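Local atomic coordinates of citrate lyase, subunit 1 (Methanosaeta concilii, PDB entry 6HXI), a protein that probably carries the ATP-grasp and citrate-binding parts of ATP citrate lyase, which makes acetyl-CoA and oxaloacetate from citrate, CoA and ATP. Residues A16-L19 with P20-L23; A185-R188 with F189-T193; V355-A358 with L359-Y362. One frame throughout, in Å; residues are numbered along the deposited sequence.

Interaction 1 of 3, residues A16-L19 with P20-L23; sequences ARYL and PEYL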
loop_
_atom_site.group_PDB
_atom_site.type_symbol
_atom_site.label_atom_id
_atom_site.label_comp_id
_atom_site.label_asym_id
_atom_site.label_seq_id
_atom_site.Cartn_x
_atom_site.Cartn_y
_atom_site.Cartn_z
ATOM N N ALA C 16 28.200 17.385 -59.703
ATOM C CA ALA C 16 27.686 18.745 -59.861
ATOM C C ALA C 16 27.277 19.338 -58.515
ATOM O O ALA C 16 27.607 20.485 -58.239
ATOM C CB ALA C 16 26.513 18.753 -60.815
ATOM N N ARG C 17 26.644 18.527 -57.650
ATOM C CA ARG C 17 26.189 18.940 -56.329
ATOM C C ARG C 17 27.292 19.062 -55.282
ATOM O O ARG C 17 27.377 20.095 -54.625
ATOM C CB ARG C 17 25.070 18.003 -55.818
ATOM C CG ARG C 17 24.172 18.623 -54.745
ATOM C CD ARG C 17 22.711 18.232 -54.903
ATOM N NE ARG C 17 22.356 17.063 -54.096
ATOM C CZ ARG C 17 22.328 15.810 -54.545
ATOM N NH1 ARG C 17 22.648 15.541 -55.808
ATOM N NH2 ARG C 17 21.986 14.817 -53.733
ATOM N N TYR C 18 28.103 18.015 -55.094
ATOM C CA TYR C 18 29.052 17.974 -53.980
ATOM C C TYR C 18 30.531 18.320 -54.323
ATOM O O TYR C 18 31.245 18.753 -53.414
ATOM C CB TYR C 18 28.920 16.626 -53.232
ATOM C CG TYR C 18 27.512 16.459 -52.708
ATOM C CD1 TYR C 18 27.043 17.246 -51.657
ATOM C CD2 TYR C 18 26.598 15.638 -53.362
ATOM C CE1 TYR C 18 25.719 17.171 -51.230
ATOM C CE2 TYR C 18 25.267 15.568 -52.952
ATOM C CZ TYR C 18 24.832 16.334 -51.881
ATOM O OH TYR C 18 23.523 16.281 -51.452
ATOM N N LEU C 19 30.964 18.255 -55.595
ATOM C CA LEU C 19 32.348 18.653 -55.900
ATOM C C LEU C 19 32.633 20.176 -55.662
ATOM O O LEU C 19 33.720 20.470 -55.151
ATOM C CB LEU C 19 32.830 18.212 -57.280
ATOM C CG LEU C 19 34.364 18.230 -57.464
ATOM C CD1 LEU C 19 35.021 16.993 -56.838
ATOM C CD2 LEU C 19 34.733 18.342 -58.932
ATOM N N PRO C 20 31.693 21.138 -55.912
ATOM C CA PRO C 20 31.991 22.558 -55.614
ATOM C C PRO C 20 32.207 22.912 -54.128
ATOM O O PRO C 20 32.397 24.086 -53.818
ATOM C CB PRO C 20 30.783 23.306 -56.195
ATOM C CG PRO C 20 30.129 22.360 -57.116
ATOM C CD PRO C 20 30.362 21.014 -56.539
ATOM N N GLU C 21 32.196 21.908 -53.225
ATOM C CA GLU C 21 32.407 22.034 -51.776
ATOM C C GLU C 21 33.878 21.814 -51.403
ATOM O O GLU C 21 34.308 22.216 -50.325
ATOM C CB GLU C 21 31.532 21.021 -51.013
ATOM C CG GLU C 21 30.078 21.448 -50.880
ATOM C CD GLU C 21 29.146 20.473 -50.186
ATOM O OE1 GLU C 21 29.592 19.759 -49.256
ATOM O OE2 GLU C 21 27.948 20.459 -50.545
ATOM N N TYR C 22 34.634 21.166 -52.300
ATOM C CA TYR C 22 36.060 20.840 -52.174
ATOM C C TYR C 22 36.895 21.709 -53.137
ATOM O O TYR C 22 38.031 22.082 -52.833
ATOM C CB TYR C 22 36.277 19.337 -52.495
ATOM C CG TYR C 22 35.405 18.392 -51.691
ATOM C CD1 TYR C 22 35.590 18.237 -50.320
ATOM C CD2 TYR C 22 34.387 17.666 -52.297
ATOM C CE1 TYR C 22 34.794 17.365 -49.576
ATOM C CE2 TYR C 22 33.589 16.784 -51.564
ATOM C CZ TYR C 22 33.794 16.638 -50.202
ATOM O OH TYR C 22 33.001 15.786 -49.462
ATOM N N LEU C 23 36.303 22.019 -54.296
ATOM C CA LEU C 23 36.868 22.788 -55.401
ATOM C C LEU C 23 35.998 24.038 -55.645
ATOM O O LEU C 23 34.992 24.229 -54.955
ATOM C CB LEU C 23 36.807 21.848 -56.627
ATOM C CG LEU C 23 37.702 22.106 -57.826
ATOM C CD1 LEU C 23 39.180 22.102 -57.438
ATOM C CD2 LEU C 23 37.440 21.071 -58.907
#

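Interaction 2 of 3, residues A185-R188 with F189-T193; sequences ALWR and FYSDT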
loop_
_atom_site.group_PDB
_atom_site.type_symbol
_atom_site.label_atom_id
_atom_site.label_comp_id
_atom_site.label_asym_id
_atom_site.label_seq_id
_atom_site.Cartn_x
_atom_site.Cartn_y
_atom_site.Cartn_z
ATOM N N ALA C 185 40.298 17.223 -55.073
ATOM C CA ALA C 185 38.881 17.420 -54.758
ATOM C C ALA C 185 38.090 16.146 -55.069
ATOM O O ALA C 185 37.219 15.758 -54.288
ATOM C CB ALA C 185 38.330 18.582 -55.569
ATOM N N LEU C 186 38.419 15.489 -56.202
ATOM C CA LEU C 186 37.777 14.252 -56.651
ATOM C C LEU C 186 37.999 13.124 -55.656
ATOM O O LEU C 186 37.066 12.361 -55.410
ATOM C CB LEU C 186 38.235 13.845 -58.054
ATOM C CG LEU C 186 37.352 12.817 -58.772
ATOM C CD1 LEU C 186 36.100 13.467 -59.319
ATOM C CD2 LEU C 186 38.117 12.145 -59.893
ATOM N N TRP C 187 39.213 13.047 -55.054
ATOM C CA TRP C 187 39.530 12.069 -54.006
ATOM C C TRP C 187 38.672 12.328 -52.758
ATOM O O TRP C 187 38.168 11.380 -52.163
ATOM C CB TRP C 187 41.019 12.075 -53.623
ATOM C CG TRP C 187 41.306 11.077 -52.541
ATOM C CD1 TRP C 187 41.404 9.723 -52.680
ATOM C CD2 TRP C 187 41.362 11.340 -51.136
ATOM N NE1 TRP C 187 41.570 9.130 -51.451
ATOM C CE2 TRP C 187 41.521 10.097 -50.482
ATOM C CE3 TRP C 187 41.257 12.509 -50.359
ATOM C CZ2 TRP C 187 41.647 9.994 -49.091
ATOM C CZ3 TRP C 187 41.395 12.411 -48.984
ATOM C CH2 TRP C 187 41.582 11.164 -48.361
ATOM N N ARG C 188 38.519 13.607 -52.367
ATOM C CA ARG C 188 37.728 14.008 -51.201
ATOM C C ARG C 188 36.269 13.643 -51.446
ATOM O O ARG C 188 35.616 13.087 -50.567
ATOM C CB ARG C 188 37.901 15.515 -50.931
ATOM C CG ARG C 188 39.322 15.915 -50.564
ATOM C CD ARG C 188 39.337 17.298 -49.932
ATOM N NE ARG C 188 40.650 17.944 -50.019
ATOM C CZ ARG C 188 41.641 17.778 -49.143
ATOM N NH1 ARG C 188 41.501 16.946 -48.115
ATOM N NH2 ARG C 188 42.791 18.415 -49.307
ATOM N N PHE C 189 35.799 13.878 -52.672
ATOM C CA PHE C 189 34.470 13.526 -53.134
ATOM C C PHE C 189 34.282 11.998 -53.091
ATOM O O PHE C 189 33.266 11.525 -52.609
ATOM C CB PHE C 189 34.259 14.098 -54.548
ATOM C CG PHE C 189 33.019 13.651 -55.285
ATOM C CD1 PHE C 189 31.769 14.154 -54.944
ATOM C CD2 PHE C 189 33.108 12.755 -56.350
ATOM C CE1 PHE C 189 30.622 13.745 -55.627
ATOM C CE2 PHE C 189 31.960 12.345 -57.034
ATOM C CZ PHE C 189 30.721 12.844 -56.666
ATOM N N TYR C 190 35.284 11.241 -53.546
ATOM C CA TYR C 190 35.297 9.767 -53.561
ATOM C C TYR C 190 35.192 9.228 -52.112
ATOM O O TYR C 190 34.350 8.369 -51.814
ATOM C CB TYR C 190 36.605 9.307 -54.244
ATOM C CG TYR C 190 36.860 7.813 -54.246
ATOM C CD1 TYR C 190 36.419 7.013 -55.293
ATOM C CD2 TYR C 190 37.631 7.214 -53.250
ATOM C CE1 TYR C 190 36.673 5.641 -55.313
ATOM C CE2 TYR C 190 37.912 5.852 -53.274
ATOM C CZ TYR C 190 37.424 5.068 -54.304
ATOM O OH TYR C 190 37.681 3.722 -54.329
ATOM N N SER C 191 36.032 9.787 -51.228
ATOM C CA SER C 191 36.186 9.446 -49.819
ATOM C C SER C 191 34.996 9.770 -48.935
ATOM O O SER C 191 34.702 9.005 -48.021
ATOM C CB SER C 191 37.435 10.114 -49.258
ATOM O OG SER C 191 38.533 9.238 -49.440
ATOM N N ASP C 192 34.350 10.919 -49.157
ATOM C CA ASP C 192 33.226 11.349 -48.335
ATOM C C ASP C 192 31.861 10.903 -48.843
ATOM O O ASP C 192 30.913 10.880 -48.041
ATOM C CB ASP C 192 33.253 12.874 -48.134
ATOM C CG ASP C 192 34.512 13.447 -47.491
ATOM O OD1 ASP C 192 35.231 12.685 -46.799
ATOM O OD2 ASP C 192 34.756 14.667 -47.652
ATOM N N THR C 193 31.752 10.525 -50.144
ATOM C CA THR C 193 30.472 10.132 -50.745
ATOM C C THR C 193 30.311 8.588 -50.910
ATOM O O THR C 193 29.313 8.137 -51.479
ATOM C CB THR C 193 30.231 10.918 -52.040
ATOM O OG1 THR C 193 30.784 12.216 -51.870
ATOM C CG2 THR C 193 28.747 11.078 -52.378
#

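Interaction 3 of 3, residues V355-A358 with L359-Y362; sequences VVMA and LEEY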
loop_
_atom_site.group_PDB
_atom_site.type_symbol
_atom_site.label_atom_id
_atom_site.label_comp_id
_atom_site.label_asym_id
_atom_site.label_seq_id
_atom_site.Cartn_x
_atom_site.Cartn_y
_atom_site.Cartn_z
ATOM N N VAL C 355 10.226 -21.545 -42.310
ATOM C CA VAL C 355 10.240 -22.366 -43.536
ATOM C C VAL C 355 9.023 -23.324 -43.524
ATOM O O VAL C 355 8.311 -23.412 -44.523
ATOM C CB VAL C 355 11.594 -23.126 -43.706
ATOM C CG1 VAL C 355 11.545 -24.111 -44.879
ATOM C CG2 VAL C 355 12.773 -22.156 -43.845
ATOM N N VAL C 356 8.789 -24.025 -42.396
ATOM C CA VAL C 356 7.661 -24.950 -42.213
ATOM C C VAL C 356 6.329 -24.203 -42.378
ATOM O O VAL C 356 5.475 -24.684 -43.111
ATOM C CB VAL C 356 7.762 -25.782 -40.890
ATOM C CG1 VAL C 356 6.442 -26.467 -40.530
ATOM C CG2 VAL C 356 8.883 -26.818 -40.981
ATOM N N MET C 357 6.182 -23.009 -41.754
ATOM C CA MET C 357 4.973 -22.167 -41.844
ATOM C C MET C 357 4.607 -21.773 -43.281
ATOM O O MET C 357 3.424 -21.797 -43.643
ATOM C CB MET C 357 5.109 -20.919 -40.973
ATOM C CG MET C 357 4.884 -21.202 -39.517
ATOM S SD MET C 357 5.210 -19.786 -38.464
ATOM C CE MET C 357 3.849 -20.014 -37.273
ATOM N N ALA C 358 5.629 -21.429 -44.097
ATOM C CA ALA C 358 5.429 -21.072 -45.498
ATOM C C ALA C 358 5.039 -22.301 -46.312
ATOM O O ALA C 358 4.076 -22.216 -47.075
ATOM C CB ALA C 358 6.672 -20.428 -46.067
ATOM N N LEU C 359 5.733 -23.456 -46.100
ATOM C CA LEU C 359 5.452 -24.722 -46.790
ATOM C C LEU C 359 4.034 -25.218 -46.521
ATOM O O LEU C 359 3.385 -25.709 -47.449
ATOM C CB LEU C 359 6.486 -25.809 -46.460
ATOM C CG LEU C 359 7.897 -25.616 -47.025
ATOM C CD1 LEU C 359 8.884 -26.524 -46.328
ATOM C CD2 LEU C 359 7.948 -25.856 -48.519
ATOM N N GLU C 360 3.540 -25.038 -45.269
ATOM C CA GLU C 360 2.174 -25.376 -44.843
ATOM C C GLU C 360 1.163 -24.566 -45.653
ATOM O O GLU C 360 0.152 -25.118 -46.091
ATOM C CB GLU C 360 1.978 -25.075 -43.349
ATOM C CG GLU C 360 2.310 -26.234 -42.424
ATOM C CD GLU C 360 2.268 -25.915 -40.939
ATOM O OE1 GLU C 360 3.086 -25.084 -40.478
ATOM O OE2 GLU C 360 1.451 -26.541 -40.226
ATOM N N GLU C 361 1.443 -23.258 -45.851
ATOM C CA GLU C 361 0.584 -22.338 -46.598
ATOM C C GLU C 361 0.542 -22.611 -48.090
ATOM O O GLU C 361 -0.496 -22.387 -48.717
ATOM C CB GLU C 361 0.968 -20.878 -46.323
ATOM C CG GLU C 361 0.077 -20.258 -45.263
ATOM C CD GLU C 361 0.370 -18.811 -44.929
ATOM O OE1 GLU C 361 0.320 -17.962 -45.849
ATOM O OE2 GLU C 361 0.615 -18.520 -43.735
ATOM N N TYR C 362 1.665 -23.081 -48.659
ATOM C CA TYR C 362 1.800 -23.400 -50.081
ATOM C C TYR C 362 1.512 -24.876 -50.418
ATOM O O TYR C 362 1.766 -25.283 -51.547
ATOM C CB TYR C 362 3.182 -22.955 -50.604
ATOM C CG TYR C 362 3.187 -21.518 -51.068
ATOM C CD1 TYR C 362 3.364 -20.474 -50.164
ATOM C CD2 TYR C 362 2.978 -21.194 -52.405
ATOM C CE1 TYR C 362 3.336 -19.144 -50.582
ATOM C CE2 TYR C 362 2.948 -19.868 -52.834
ATOM C CZ TYR C 362 3.124 -18.847 -51.918
ATOM O OH TYR C 362 3.092 -17.540 -52.332
#

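Interaction 1 of 3, residues A16-L19 with P20-L23
Leu19 O is gripped twice from the following residues, by a pair of backbone bonds in the turn that follows helix 8-18. Leu23 N reaches it at 3.1 Å, nearly along the C=O axis, with a C=O...N angle of 163°. Tyr22 N comes to the same oxygen, Leu19 O, at 3.1 Å, but from above the carbonyl plane. A weak i to i+3 bond from Glu21 N to Tyr18 O precedes them, in keeping with the short 3-10 segment Leu19-Glu21. Having no N-H, Pro20 cannot continue the helical bonding; its CD instead lies 3.3 Å from Ala16 O, the carbonyl that a helical amide would have met.

The apolar contacts run alongside these bonds. Leu19 and Leu23 point the same way, meeting CD2 to CD2 at 3.8 Å. Leu19 also packs on Phe182 and Phe189 of helix 173-192, which places the turn against that helix of the ATP-grasp part.

Among the polar side chains, Glu21 lies beside the Tyr18 ring, with its OE2 3.5 Å from Tyr18 CD1 and the carboxylate plane turned 81° from the ring. Tyr22, its CG anti to its own carbonyl carbon (chi1 -53°), sets CD2 3.5 Å from Tyr18 O, while its hydroxyl bonds to Arg230 and so anchors the turn to another loop. With no N-H on Pro20, Ala16 O has carbon rather than an amide facing it from that residue, and the amides of Tyr22 and Leu23 converge instead on Leu19 O.

Interaction 2 of 3, residues A185-R188 with F189-T193
Ser191 lies over one face of the Trp187 indole, one helical turn further on. Its OG stands 3.1 Å above the ring plane, offset toward the rim, with Trp187 CZ2 as its nearest ring atom at 3.2 Å. Ser191 CB sits more squarely over the six-membered ring, in a CH-pi contact 10° off the normal. The indole comes under the serine because Trp187 CG is anti to its backbone N (chi1 179°). Its N-H is used elsewhere, on Asp129, and an alanine in place of Trp187 would probably leave the Asp129 carboxylate without this donor and take away the surface under Ser191.

Four regular i to i+4 bonds join the segments, from Phe189 N to Ala185 O, Tyr190 N to Leu186 O, Ser191 N to Trp187 O and Asp192 N to Arg188 O; the Ser191 N to Trp187 O bond measures 2.8 Å. This is the C-terminal end of helix 173-192 in the ATP-grasp part, where the helix lies against strands 118-125 and 195-206. At the terminus Phe189 O accepts two bonds from a single residue: Thr193 N approaches at 3.1 Å, and Thr193 OG1 donates to Phe189 O at 2.7 Å, in the carbonyl plane and on a lone pair. The same Thr193 hydroxyl group is also bonded to Arg230.

Other polar ends find partners outside the helix. Arg188, extended from CG to NE, makes a salt bridge with Asp160, the hydroxyl of buried Tyr190 bonds to Ser124, and Asp192 OD2 has a weak bond with Tyr22 OH. On the apolar side, Leu186 CD1 approaches Phe189 CD2 at 4.3 Å, both side chains resting on Leu15 of helix 8-18, while Ser191 packs on Arg119 of the neighbouring succinyl-CoA ligase alpha-type subunit.

Interaction 3 of 3, residues V355-A358 with L359-Y362
Contacts one turn apart along the end of helix 348-361 join Val355-Ala358 to Leu359-Tyr362, in the citrate-binding part of the protein. The helix follows strand 334-338 and precedes strand 371-376, two neighbouring parallel strands, so it belongs to the beta-alpha-beta crossover between them, a connection that also holds the short helix 363-368. Helices 311-325 and 382-396 pack against it.

Four successive i to i+4 backbone bonds join the segments. Leu359 N donates to Val355 O at 3.0 Å and Glu360 N to Val356 O at 2.9 Å, the second nearly collinear with the carbonyl at 162°. The next, from Glu361 N to Met357 O, is weak, before Tyr362 N closes the series on Ala358 O as the chain leaves helical geometry.

On the buried side, Val355 and Leu359 lie alongside each other and point the same way, Val355 CG1 touching Leu359 CD1 at 3.9 Å. Leu359 CG is anti to its carbonyl carbon (chi1 -70°), which carries this branch back over Val355 O. Val355 also meets Thr318 of helix 311-325, whereas Leu359 rests on Leu392 of helix 382-396.

A mixed contact follows, in which Val356 and Glu360 pass at a slant. The chain of Glu360 runs extended beyond CG and brings OE1 to 3.6 Å from Val356 CG1, while OE2 forms a salt bridge with Arg395. The carboxylate thus touches both Val356 and the guanidinium of Arg395, and the salt bridge is likely to limit its rotation. Glu361 likewise spends its OE2 on an outside partner, the hydroxyl of Tyr315. At the end of the helix Ala358 O lies in the plane of the Tyr362 ring, at its edge, 3.6 Å from CD1.

Overall arrangement
From the N terminus the contacts come in series, neither nested nor crossed, and each is local to one continuous piece of chain. Interaction 1 closes the turn that follows helix 8-18, and interaction 2 the end of helix 173-192. These two touch within the ATP-grasp part: Tyr22 OH lies 2.8 Å from Asp192 OD2, a probable, weak hydrogen bond, and Tyr22 CD1 packs on Arg188 CB at 3.6 Å, tying the turn after helix 8-18 to the last turns of helix 173-192. Interaction 3 ends helix 348-361 in the citrate-binding part, on the opposite side of the chain's centre. Its centre is about 52 Å from that of interaction 1 and about 48 Å from that of interaction 2.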